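Local coordinates for Dbv8 protein (Nonomuraea, PDB 4MFZ) that binds decanoyl-CoA and probably transfers long acyl chains to the amino groups of glycopeptide antibiotics, as a GNAT-family N-acyltransferase, at residues A[157-162]-A[186-191]; A[167-172]-A[178-183]; A[182-187]-A[214-219]. One frame throughout, in Å; residues are numbered along the deposited sequence.

Contact 1: A[157-162]-A[186-191]; sequences WETLTQ and TLLVRG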
loop_
_atom_site.group_PDB
_atom_site.type_symbol
_atom_site.label_atom_id
_atom_site.label_comp_id
_atom_site.label_asym_id
_atom_site.label_seq_id
_atom_site.Cartn_x
_atom_site.Cartn_y
_atom_site.Cartn_z
ATOM N N TRP A 157 9.797 -4.880 -11.034
ATOM C CA TRP A 157 10.670 -4.819 -9.830
ATOM C C TRP A 157 10.558 -3.585 -8.990
ATOM O O TRP A 157 10.530 -3.689 -7.764
ATOM C CB TRP A 157 12.120 -5.273 -10.093
ATOM C CG TRP A 157 12.102 -6.784 -10.218
ATOM C CD1 TRP A 157 12.141 -7.538 -11.381
ATOM C CD2 TRP A 157 11.921 -7.774 -9.128
ATOM N NE1 TRP A 157 12.030 -8.885 -11.099
ATOM C CE2 TRP A 157 11.891 -9.090 -9.770
ATOM C CE3 TRP A 157 11.795 -7.694 -7.746
ATOM C CZ2 TRP A 157 11.748 -10.261 -9.044
ATOM C CZ3 TRP A 157 11.639 -8.880 -7.022
ATOM C CH2 TRP A 157 11.628 -10.134 -7.660
ATOM N N GLU A 158 10.463 -2.422 -9.630
ATOM C CA GLU A 158 10.249 -1.153 -8.936
ATOM C C GLU A 158 8.863 -1.093 -8.268
ATOM O O GLU A 158 8.691 -0.503 -7.199
ATOM C CB GLU A 158 10.422 0.011 -9.920
ATOM C CG GLU A 158 10.189 1.390 -9.318
ATOM C CD GLU A 158 11.192 2.427 -9.807
ATOM O OE1 GLU A 158 12.370 2.048 -10.022
ATOM O OE2 GLU A 158 10.805 3.610 -9.995
ATOM N N THR A 159 7.864 -1.669 -8.920
ATOM C CA THR A 159 6.530 -1.741 -8.322
ATOM C C THR A 159 6.528 -2.624 -7.067
ATOM O O THR A 159 5.986 -2.244 -6.033
ATOM C CB THR A 159 5.551 -2.286 -9.354
ATOM O OG1 THR A 159 5.487 -1.356 -10.437
ATOM C CG2 THR A 159 4.155 -2.489 -8.768
ATOM N N LEU A 160 7.174 -3.783 -7.164
ATOM C CA LEU A 160 7.165 -4.771 -6.107
ATOM C C LEU A 160 7.835 -4.280 -4.821
ATOM O O LEU A 160 7.472 -4.761 -3.732
ATOM C CB LEU A 160 7.807 -6.085 -6.593
ATOM C CG LEU A 160 6.986 -6.908 -7.593
ATOM C CD1 LEU A 160 7.785 -8.134 -7.959
ATOM C CD2 LEU A 160 5.588 -7.323 -7.074
ATOM N N THR A 161 8.782 -3.321 -4.933
ATOM C CA THR A 161 9.458 -2.750 -3.745
ATOM C C THR A 161 8.523 -2.076 -2.738
ATOM O O THR A 161 8.956 -1.752 -1.627
ATOM C CB THR A 161 10.587 -1.729 -4.056
ATOM O OG1 THR A 161 10.015 -0.524 -4.589
ATOM C CG2 THR A 161 11.601 -2.293 -5.018
ATOM N N GLN A 162 7.257 -1.853 -3.099
ATOM C CA GLN A 162 6.291 -1.402 -2.084
ATOM C C GLN A 162 6.291 -2.342 -0.862
ATOM O O GLN A 162 6.033 -1.903 0.258
ATOM C CB GLN A 162 4.862 -1.230 -2.652
ATOM C CG GLN A 162 3.788 -0.932 -1.600
ATOM C CD GLN A 162 3.891 0.484 -1.039
ATOM O OE1 GLN A 162 4.066 1.434 -1.775
ATOM N NE2 GLN A 162 3.791 0.622 0.273
ATOM N N THR A 186 -2.254 -5.713 -1.167
ATOM C CA THR A 186 -3.253 -6.567 -1.856
ATOM C C THR A 186 -3.597 -6.070 -3.255
ATOM O O THR A 186 -3.498 -6.819 -4.231
ATOM C CB THR A 186 -4.531 -6.773 -1.002
ATOM O OG1 THR A 186 -4.160 -7.413 0.203
ATOM C CG2 THR A 186 -5.521 -7.666 -1.681
ATOM N N LEU A 187 -3.972 -4.806 -3.361
ATOM C CA LEU A 187 -4.230 -4.196 -4.657
ATOM C C LEU A 187 -3.029 -4.280 -5.640
ATOM O O LEU A 187 -3.199 -4.564 -6.833
ATOM C CB LEU A 187 -4.633 -2.752 -4.419
ATOM C CG LEU A 187 -5.461 -2.082 -5.499
ATOM C CD1 LEU A 187 -6.828 -2.781 -5.594
ATOM C CD2 LEU A 187 -5.605 -0.602 -5.142
ATOM N N LEU A 188 -1.828 -4.059 -5.125
ATOM C CA LEU A 188 -0.607 -4.075 -5.931
ATOM C C LEU A 188 -0.294 -5.489 -6.424
ATOM O O LEU A 188 -0.001 -5.700 -7.602
ATOM C CB LEU A 188 0.559 -3.540 -5.109
ATOM C CG LEU A 188 1.902 -3.430 -5.865
ATOM C CD1 LEU A 188 2.711 -2.241 -5.316
ATOM C CD2 LEU A 188 2.667 -4.727 -5.733
ATOM N N VAL A 189 -0.392 -6.465 -5.529
ATOM C CA VAL A 189 -0.081 -7.838 -5.902
ATOM C C VAL A 189 -1.184 -8.522 -6.741
ATOM O O VAL A 189 -0.943 -9.583 -7.324
ATOM C CB VAL A 189 0.371 -8.709 -4.680
ATOM C CG1 VAL A 189 -0.793 -9.466 -4.075
ATOM C CG2 VAL A 189 1.426 -9.712 -5.124
ATOM N N ARG A 190 -2.360 -7.893 -6.811
ATOM C CA ARG A 190 -3.381 -8.247 -7.786
ATOM C C ARG A 190 -3.210 -7.540 -9.131
ATOM O O ARG A 190 -4.142 -7.539 -9.925
ATOM C CB ARG A 190 -4.777 -7.922 -7.269
ATOM C CG ARG A 190 -5.396 -8.938 -6.330
ATOM C CD ARG A 190 -6.765 -8.425 -5.859
ATOM N NE ARG A 190 -7.715 -8.447 -6.956
ATOM C CZ ARG A 190 -8.475 -7.432 -7.361
ATOM N NH1 ARG A 190 -8.479 -6.283 -6.724
ATOM N NH2 ARG A 190 -9.257 -7.607 -8.423
ATOM N N GLY A 191 -2.041 -6.936 -9.385
ATOM C CA GLY A 191 -1.731 -6.392 -10.722
ATOM C C GLY A 191 -2.433 -5.091 -11.051
ATOM O O GLY A 191 -2.582 -4.750 -12.212
#

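Contact 2: A[167-172]-A[178-183]; sequences VAIHRR and GTNMPW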
loop_
_atom_site.group_PDB
_atom_site.type_symbol
_atom_site.label_atom_id
_atom_site.label_comp_id
_atom_site.label_asym_id
_atom_site.label_seq_id
_atom_site.Cartn_x
_atom_site.Cartn_y
_atom_site.Cartn_z
ATOM N N VAL A 167 6.654 -2.761 5.181
ATOM C CA VAL A 167 7.334 -3.322 6.359
ATOM C C VAL A 167 8.082 -2.216 7.130
ATOM O O VAL A 167 7.938 -2.086 8.369
ATOM C CB VAL A 167 8.288 -4.462 5.963
ATOM C CG1 VAL A 167 9.107 -4.948 7.157
ATOM C CG2 VAL A 167 7.497 -5.621 5.350
ATOM N N ALA A 168 8.854 -1.414 6.403
ATOM C CA ALA A 168 9.621 -0.304 7.002
ATOM C C ALA A 168 8.751 0.697 7.746
ATOM O O ALA A 168 9.092 1.122 8.846
ATOM C CB ALA A 168 10.449 0.419 5.926
ATOM N N ILE A 169 7.622 1.073 7.143
ATOM C CA ILE A 169 6.717 2.019 7.779
ATOM C C ILE A 169 6.151 1.453 9.075
ATOM O O ILE A 169 6.041 2.179 10.085
ATOM C CB ILE A 169 5.570 2.420 6.852
ATOM C CG1 ILE A 169 6.092 3.386 5.777
ATOM C CG2 ILE A 169 4.428 3.026 7.649
ATOM C CD1 ILE A 169 5.130 3.549 4.607
ATOM N N HIS A 170 5.812 0.165 9.067
ATOM C CA HIS A 170 5.282 -0.454 10.293
ATOM C C HIS A 170 6.283 -0.364 11.429
ATOM O O HIS A 170 5.927 0.064 12.525
ATOM C CB HIS A 170 4.810 -1.889 10.067
ATOM C CG HIS A 170 4.019 -2.461 11.223
ATOM N ND1 HIS A 170 4.609 -2.924 12.347
ATOM C CD2 HIS A 170 2.647 -2.652 11.393
ATOM C CE1 HIS A 170 3.661 -3.384 13.198
ATOM N NE2 HIS A 170 2.463 -3.217 12.616
ATOM N N ARG A 171 7.537 -0.722 11.169
ATOM C CA ARG A 171 8.546 -0.691 12.207
ATOM C C ARG A 171 8.857 0.755 12.631
ATOM O O ARG A 171 9.200 1.007 13.782
ATOM C CB ARG A 171 9.821 -1.408 11.764
ATOM C CG ARG A 171 10.859 -1.501 12.896
ATOM C CD ARG A 171 12.015 -2.456 12.620
ATOM N NE ARG A 171 11.591 -3.862 12.532
ATOM C CZ ARG A 171 11.309 -4.641 13.577
ATOM N NH1 ARG A 171 11.395 -4.178 14.815
ATOM N NH2 ARG A 171 10.943 -5.901 13.382
ATOM N N ARG A 172 8.747 1.692 11.694
ATOM C CA ARG A 172 9.020 3.089 11.992
ATOM C C ARG A 172 7.916 3.646 12.881
ATOM O O ARG A 172 8.193 4.327 13.847
ATOM C CB ARG A 172 9.179 3.914 10.703
ATOM C CG ARG A 172 9.534 5.368 10.951
ATOM C CD ARG A 172 9.705 6.163 9.664
ATOM N NE ARG A 172 8.904 7.386 9.739
ATOM C CZ ARG A 172 9.189 8.545 9.140
ATOM N NH1 ARG A 172 10.297 8.670 8.414
ATOM N NH2 ARG A 172 8.372 9.592 9.289
ATOM N N GLY A 178 5.775 -5.668 11.141
ATOM C CA GLY A 178 4.476 -5.824 10.515
ATOM C C GLY A 178 4.438 -5.240 9.116
ATOM O O GLY A 178 5.470 -4.915 8.545
ATOM N N THR A 179 3.231 -5.158 8.567
ATOM C CA THR A 179 2.974 -4.541 7.274
ATOM C C THR A 179 1.972 -3.416 7.513
ATOM O O THR A 179 0.902 -3.634 8.093
ATOM C CB THR A 179 2.337 -5.537 6.266
ATOM O OG1 THR A 179 1.256 -6.243 6.899
ATOM C CG2 THR A 179 3.326 -6.532 5.757
ATOM N N ASN A 180 2.330 -2.217 7.084
ATOM C CA ASN A 180 1.436 -1.086 7.061
ATOM C C ASN A 180 0.478 -1.244 5.877
ATOM O O ASN A 180 0.874 -1.725 4.808
ATOM C CB ASN A 180 2.252 0.219 6.899
ATOM C CG ASN A 180 1.379 1.461 6.960
ATOM O OD1 ASN A 180 0.717 1.722 7.965
ATOM N ND2 ASN A 180 1.376 2.236 5.883
ATOM N N MET A 181 -0.773 -0.844 6.081
ATOM C CA MET A 181 -1.770 -0.778 5.005
ATOM C C MET A 181 -1.790 -1.983 4.035
ATOM O O MET A 181 -1.464 -1.862 2.853
ATOM C CB MET A 181 -1.667 0.587 4.298
ATOM C CG MET A 181 -2.118 1.735 5.190
ATOM S SD MET A 181 -3.860 1.620 5.744
ATOM C CE MET A 181 -3.948 0.213 6.870
ATOM N N PRO A 182 -2.150 -3.168 4.558
ATOM C CA PRO A 182 -2.147 -4.348 3.700
ATOM C C PRO A 182 -3.144 -4.296 2.528
ATOM O O PRO A 182 -2.942 -5.020 1.540
ATOM C CB PRO A 182 -2.443 -5.512 4.658
ATOM C CG PRO A 182 -3.017 -4.894 5.892
ATOM C CD PRO A 182 -2.479 -3.486 5.967
ATOM N N TRP A 183 -4.185 -3.459 2.603
ATOM C CA TRP A 183 -5.108 -3.318 1.458
ATOM C C TRP A 183 -4.363 -2.816 0.237
ATOM O O TRP A 183 -4.735 -3.151 -0.904
ATOM C CB TRP A 183 -6.302 -2.396 1.770
ATOM C CG TRP A 183 -5.918 -0.926 1.746
ATOM C CD1 TRP A 183 -5.298 -0.199 2.765
ATOM C CD2 TRP A 183 -6.054 0.030 0.619
ATOM N NE1 TRP A 183 -5.054 1.097 2.373
ATOM C CE2 TRP A 183 -5.478 1.304 1.092
ATOM C CE3 TRP A 183 -6.563 -0.042 -0.685
ATOM C CZ2 TRP A 183 -5.450 2.456 0.279
ATOM C CZ3 TRP A 183 -6.520 1.120 -1.492
ATOM C CH2 TRP A 183 -5.983 2.336 -1.018
HETATM O O HOH W 1 7.956 -4.261 10.213
#

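Contact 3: A[182-187]-A[214-219]; sequences PWWLTL and GLHIPE. With MFK (decanoyl-CoA), chain B.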
loop_
_atom_site.group_PDB
_atom_site.type_symbol
_atom_site.label_atom_id
_atom_site.label_comp_id
_atom_site.label_asym_id
_atom_site.label_seq_id
_atom_site.Cartn_x
_atom_site.Cartn_y
_atom_site.Cartn_z
ATOM N N PRO A 182 -2.150 -3.168 4.558
ATOM C CA PRO A 182 -2.147 -4.348 3.700
ATOM C C PRO A 182 -3.144 -4.296 2.528
ATOM O O PRO A 182 -2.942 -5.020 1.540
ATOM C CB PRO A 182 -2.443 -5.512 4.658
ATOM C CG PRO A 182 -3.017 -4.894 5.892
ATOM C CD PRO A 182 -2.479 -3.486 5.967
ATOM N N TRP A 183 -4.185 -3.459 2.603
ATOM C CA TRP A 183 -5.108 -3.318 1.458
ATOM C C TRP A 183 -4.363 -2.816 0.237
ATOM O O TRP A 183 -4.735 -3.151 -0.904
ATOM C CB TRP A 183 -6.302 -2.396 1.770
ATOM C CG TRP A 183 -5.918 -0.926 1.746
ATOM C CD1 TRP A 183 -5.298 -0.199 2.765
ATOM C CD2 TRP A 183 -6.054 0.030 0.619
ATOM N NE1 TRP A 183 -5.054 1.097 2.373
ATOM C CE2 TRP A 183 -5.478 1.304 1.092
ATOM C CE3 TRP A 183 -6.563 -0.042 -0.685
ATOM C CZ2 TRP A 183 -5.450 2.456 0.279
ATOM C CZ3 TRP A 183 -6.520 1.120 -1.492
ATOM C CH2 TRP A 183 -5.983 2.336 -1.018
ATOM N N TRP A 184 -3.313 -2.008 0.452
ATOM C CA TRP A 184 -2.509 -1.488 -0.660
ATOM C C TRP A 184 -1.620 -2.571 -1.262
ATOM O O TRP A 184 -1.617 -2.762 -2.489
ATOM C CB TRP A 184 -1.720 -0.259 -0.214
ATOM C CG TRP A 184 -1.008 0.508 -1.299
ATOM C CD1 TRP A 184 0.376 0.716 -1.431
ATOM C CD2 TRP A 184 -1.610 1.236 -2.423
ATOM N NE1 TRP A 184 0.651 1.501 -2.512
ATOM C CE2 TRP A 184 -0.499 1.851 -3.152
ATOM C CE3 TRP A 184 -2.916 1.460 -2.861
ATOM C CZ2 TRP A 184 -0.706 2.628 -4.277
ATOM C CZ3 TRP A 184 -3.109 2.232 -4.005
ATOM C CH2 TRP A 184 -2.023 2.800 -4.695
ATOM N N LEU A 185 -0.889 -3.317 -0.427
ATOM C CA LEU A 185 -0.146 -4.491 -0.906
ATOM C C LEU A 185 -1.049 -5.447 -1.691
ATOM O O LEU A 185 -0.634 -5.929 -2.748
ATOM C CB LEU A 185 0.530 -5.271 0.225
ATOM C CG LEU A 185 1.557 -4.568 1.108
ATOM C CD1 LEU A 185 2.006 -5.508 2.238
ATOM C CD2 LEU A 185 2.730 -4.103 0.245
ATOM N N THR A 186 -2.254 -5.713 -1.167
ATOM C CA THR A 186 -3.253 -6.567 -1.856
ATOM C C THR A 186 -3.597 -6.070 -3.255
ATOM O O THR A 186 -3.498 -6.819 -4.231
ATOM C CB THR A 186 -4.531 -6.773 -1.002
ATOM O OG1 THR A 186 -4.160 -7.413 0.203
ATOM C CG2 THR A 186 -5.521 -7.666 -1.681
ATOM N N LEU A 187 -3.972 -4.806 -3.361
ATOM C CA LEU A 187 -4.230 -4.196 -4.657
ATOM C C LEU A 187 -3.029 -4.280 -5.640
ATOM O O LEU A 187 -3.199 -4.564 -6.833
ATOM C CB LEU A 187 -4.633 -2.752 -4.419
ATOM C CG LEU A 187 -5.461 -2.082 -5.499
ATOM C CD1 LEU A 187 -6.828 -2.781 -5.594
ATOM C CD2 LEU A 187 -5.605 -0.602 -5.142
ATOM N N GLY A 214 -5.890 6.240 -9.745
ATOM C CA GLY A 214 -5.608 6.729 -8.400
ATOM C C GLY A 214 -4.117 7.042 -8.374
ATOM O O GLY A 214 -3.323 6.216 -8.795
ATOM N N LEU A 215 -3.740 8.240 -7.945
ATOM C CA LEU A 215 -2.330 8.625 -7.923
ATOM C C LEU A 215 -1.878 8.627 -6.482
ATOM O O LEU A 215 -2.592 9.143 -5.643
ATOM C CB LEU A 215 -2.108 10.004 -8.593
ATOM C CG LEU A 215 -0.652 10.429 -8.867
ATOM C CD1 LEU A 215 -0.493 11.180 -10.176
ATOM C CD2 LEU A 215 -0.104 11.250 -7.710
ATOM N N HIS A 216 -0.725 7.999 -6.191
ATOM C CA HIS A 216 -0.168 7.923 -4.830
ATOM C C HIS A 216 1.315 8.247 -4.822
ATOM O O HIS A 216 2.067 7.815 -5.724
ATOM C CB HIS A 216 -0.417 6.552 -4.206
ATOM C CG HIS A 216 -1.888 6.230 -4.027
ATOM N ND1 HIS A 216 -2.484 6.184 -2.814
ATOM C CD2 HIS A 216 -2.903 5.986 -4.972
ATOM C CE1 HIS A 216 -3.805 5.890 -2.965
ATOM N NE2 HIS A 216 -4.060 5.780 -4.291
ATOM N N ILE A 217 1.745 9.022 -3.827
ATOM C CA ILE A 217 3.168 9.377 -3.669
ATOM C C ILE A 217 3.793 8.518 -2.571
ATOM O O ILE A 217 3.495 8.712 -1.385
ATOM C CB ILE A 217 3.393 10.875 -3.380
ATOM C CG1 ILE A 217 2.831 11.721 -4.535
ATOM C CG2 ILE A 217 4.882 11.161 -3.175
ATOM C CD1 ILE A 217 2.722 13.199 -4.235
ATOM N N PRO A 218 4.627 7.537 -2.960
ATOM C CA PRO A 218 5.164 6.713 -1.882
ATOM C C PRO A 218 6.249 7.475 -1.166
ATOM O O PRO A 218 6.727 8.522 -1.658
ATOM C CB PRO A 218 5.721 5.465 -2.587
ATOM C CG PRO A 218 5.854 5.838 -4.027
ATOM C CD PRO A 218 5.087 7.119 -4.292
ATOM N N GLU A 219 6.577 6.978 0.022
ATOM C CA GLU A 219 7.580 7.591 0.870
ATOM C C GLU A 219 8.991 7.419 0.350
ATOM O O GLU A 219 9.776 8.356 0.427
ATOM C CB GLU A 219 7.513 6.997 2.257
ATOM C CG GLU A 219 8.603 7.537 3.140
ATOM C CD GLU A 219 8.031 7.985 4.442
ATOM O OE1 GLU A 219 7.218 7.210 5.003
ATOM O OE2 GLU A 219 8.378 9.105 4.871
HETATM C CCG MFK B . 2.373 17.946 -4.987
HETATM C CCF MFK B . 1.394 17.743 -6.143
HETATM C CCE MFK B . 0.710 16.402 -5.990
HETATM C CCD MFK B . -0.424 16.558 -5.008
HETATM C CCC MFK B . -1.421 15.444 -5.261
HETATM C CCB MFK B . -1.500 14.539 -4.056
HETATM C CCA MFK B . -2.739 13.676 -4.215
HETATM C CBZ MFK B . -2.288 12.233 -4.375
HETATM C CAK MFK B . -2.707 11.435 -3.154
HETATM C CAJ MFK B . -1.462 10.909 -2.426
HETATM O OAL MFK B . -0.439 10.578 -3.033
HETATM S SAI MFK B . -1.664 10.805 -0.689
HETATM C CAH MFK B . -0.001 10.246 -0.124
HETATM C CAG MFK B . 1.051 11.357 -0.203
HETATM N NAF MFK B . 2.336 10.751 0.184
HETATM C CAE MFK B . 3.061 11.176 1.234
HETATM O OAM MFK B . 2.756 12.134 1.941
HETATM C CAD MFK B . 4.369 10.392 1.477
HETATM C CAC MFK B . 5.225 11.112 2.537
HETATM N NAB MFK B . 5.515 12.501 2.124
HETATM C CAA MFK B . 6.690 12.768 1.536
HETATM O OAO MFK B . 7.546 11.897 1.319
HETATM C CAN MFK B . 6.960 14.236 1.173
HETATM O OAU MFK B . 6.002 15.110 1.811
HETATM C CAP MFK B . 7.009 14.491 -0.350
HETATM C CAR MFK B . 5.696 14.054 -0.982
HETATM C CAS MFK B . 8.142 13.737 -1.040
HETATM C CAQ MFK B . 7.204 15.984 -0.593
HETATM O OAT MFK B . 8.417 16.364 0.019
HETATM P PAV MFK B . 9.335 17.563 -0.546
HETATM O OAX MFK B . 9.607 17.393 -1.982
HETATM O OAW MFK B . 10.487 17.729 0.389
HETATM O OAY MFK B . 8.261 18.743 -0.333
HETATM P PAZ MFK B . 8.542 20.321 -0.259
HETATM O OBA MFK B . 7.133 21.000 -0.466
HETATM O OBB MFK B . 9.523 20.809 -1.251
HETATM O "O5'" MFK B . 8.835 20.630 1.294
HETATM C "C5'" MFK B . 9.076 21.924 1.800
HETATM C "C4'" MFK B . 9.403 21.779 3.290
HETATM O "O4'" MFK B . 8.585 20.778 4.014
HETATM C "C3'" MFK B . 10.821 21.302 3.493
HETATM O "O3'" MFK B . 11.280 21.852 4.727
HETATM P PBV MFK B . 12.761 22.511 4.781
HETATM O OBW MFK B . 13.696 21.233 4.731
HETATM O OBY MFK B . 12.821 23.210 6.247
HETATM O OBX MFK B . 13.125 23.371 3.658
HETATM C "C2'" MFK B . 10.617 19.788 3.600
HETATM O "O2'" MFK B . 11.695 19.108 4.214
HETATM C "C1'" MFK B . 9.410 19.700 4.484
HETATM N N9 MFK B . 8.701 18.406 4.301
HETATM C C8 MFK B . 7.935 18.059 3.260
HETATM N N7 MFK B . 7.474 16.821 3.487
HETATM C C5 MFK B . 7.911 16.427 4.693
HETATM C C4 MFK B . 8.669 17.413 5.183
HETATM N N3 MFK B . 9.212 17.311 6.406
HETATM C C2 MFK B . 9.143 16.095 7.256
HETATM N N1 MFK B . 8.290 15.081 6.604
HETATM C C6 MFK B . 7.732 15.294 5.403
HETATM N N6 MFK B . 6.964 14.346 4.870
#

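Contact 1: A[157-162]-A[186-191]
Leu188 reaches from helix 182-192 into a shallow notch formed by Thr159, Leu160 and Gln162, and almost everything that passes between the two segments goes through this one side chain. Its CG stands anti to the backbone N (chi1 -177°), which directs the side chain toward segment 157-162, and the two methyls then divide the work. Leu188 CD1 packs against the backbone and a methylene, 3.4 Å from Thr159 O and 3.6 Å from Gln162 CB. Leu188 CD2 meets Leu160 CD2 at 4.1 Å, where the two leucine side chains cross at about a right angle. Between these branches Thr159 and Leu188 run past each other in opposite directions, with the methyl Thr159 CG2 3.8 Å from Leu188 CG.

The polar groups here are satisfied on other sides. Thr159 turns its methyl to the leucine and its hydroxyl elsewhere, OG1 being bonded to Thr155 O and to Arg195 N. Gln162 offers only its aliphatic part: CB and CG border Leu188 CD1, and a bend at chi2 (72°) leads the amide off so that OE1 meets Gln200 NE2. Within the first segment Gln162 N bonds to Thr159 O at 3.2 Å, so the same carbonyl oxygen that Leu188 CD1 brushes has a backbone donor. Just beyond Leu188 the helix stops in a Schellman motif with Gly191 as its C-prime residue, Gly191 N bonding to Leu188 O at 3.0 Å.

Phe135 of helix 130-148 touches both Leu160 and Val189, continuing the apolar layer of this helical N-terminal domain. With methyl and methylene groups doing most of the touching, the chemistry implies a join held by burial and van der Waals fit, without directional bonds between the segments.

Contact 2: A[167-172]-A[178-183]
Gly178 lies flat against the imidazole of His170, and the contact is tightest there. The bare CA of Gly178 lets the backbone come down on the ring: it sits over the centre of one face, 3.5 Å from the ring centroid and 13° off the normal, a CH-pi contact. A chi1 of -169° turns the ring of His170 away from its own N and against the glycine. His170 ND1 bonds to Glu176 O, in the turn between the segments, which helps fix the ring's rotation. Although His170 ND1 is 3.2 Å from Gly178 N, the angle is too poor for a bond. On the helix side of the glycine, Val167 CA directs its hydrogen at Gly178 O, a nearly straight CA-H...O contact of 3.3 Å.

Segment 178-183 belongs to the connection between two successive helices, 162-174 and 182-192, of the helical N-terminal domain: after helix 162-174 the chain turns, passes across the side of that helix, and enters helix 182-192 with Met181 at the N-cap. A backbone bond between Asn180 and Ser166 ties this loop to the helix. Toward Asn180 the contact is carried mainly by Ile169 CG2, which presses on the carboxamide 3.5 Å from Asn180 CG while the two side chains pass at a slant.

The solvent side, by contrast, relies on a water that bridges the two backbones beside the ring contact: it accepts from Gly178 N at 2.8 Å and lies 2.9 Å from Val167 O. Arg171 extends to helix 72-81 and forms salt bridges with Asp74 and Glu77.

Contact 3: A[182-187]-A[214-219]
Pro182 O is gripped twice from within its own helix: Thr186 N reaches it at 2.9 Å and Thr186 OG1 at 3.0 Å, from opposite faces of the carbonyl plane. The two bonds hold the first turn of helix 182-192, which carries Trp184, whose indole meets His216. The far corner of the six-membered ring leads, Trp184 CH2 standing over one face of the imidazole toward its rim, 3.3 Å from His216 CD2. With the planes at 38° the rings meet obliquely. Trp184 extends its indole across to the strand through a trans first torsion, chi1 -171°.

Next along the chain, Ile217 holds the decanoyl-CoA. Its N donates to the thioester oxygen OAL at 2.8 Å, and its O accepts from the ligand's NAF at 2.8 Å in a nearly straight bond (173°). Such backbone pairing with the pantetheine arm at the end of a central strand is characteristic of the GNAT fold, and the bond to OAL would probably polarise the thioester carbonyl.

The pair bridges the two domains: helix 182-192 packs through Trp184 on Val193 and on Asn202, while His216 is paired by backbone bonds with Gln200 of strand 199-205, and Leu215 with Thr253 of strand 251-256.

Overall arrangement
Following the chain from the N terminus, the first segment met is on helix 153-160; it is touched again by 186-191 in contact 1, closing a largely helical loop. Within that loop lies the shorter one of contact 2, where 178-183 folds onto helix 162-174. Contact 3 starts on 182-187, overlapping the second segments of both others, and closes at the end of the third strand, at 214-219. It therefore crosses from the N-terminal domain to the GNAT-like C-terminal domain, while contacts 1 and 2 stay within the former. All three use helix 182-192, and Gln162 touches Trp184 and Leu185, linking contact 1 directly to contact 3.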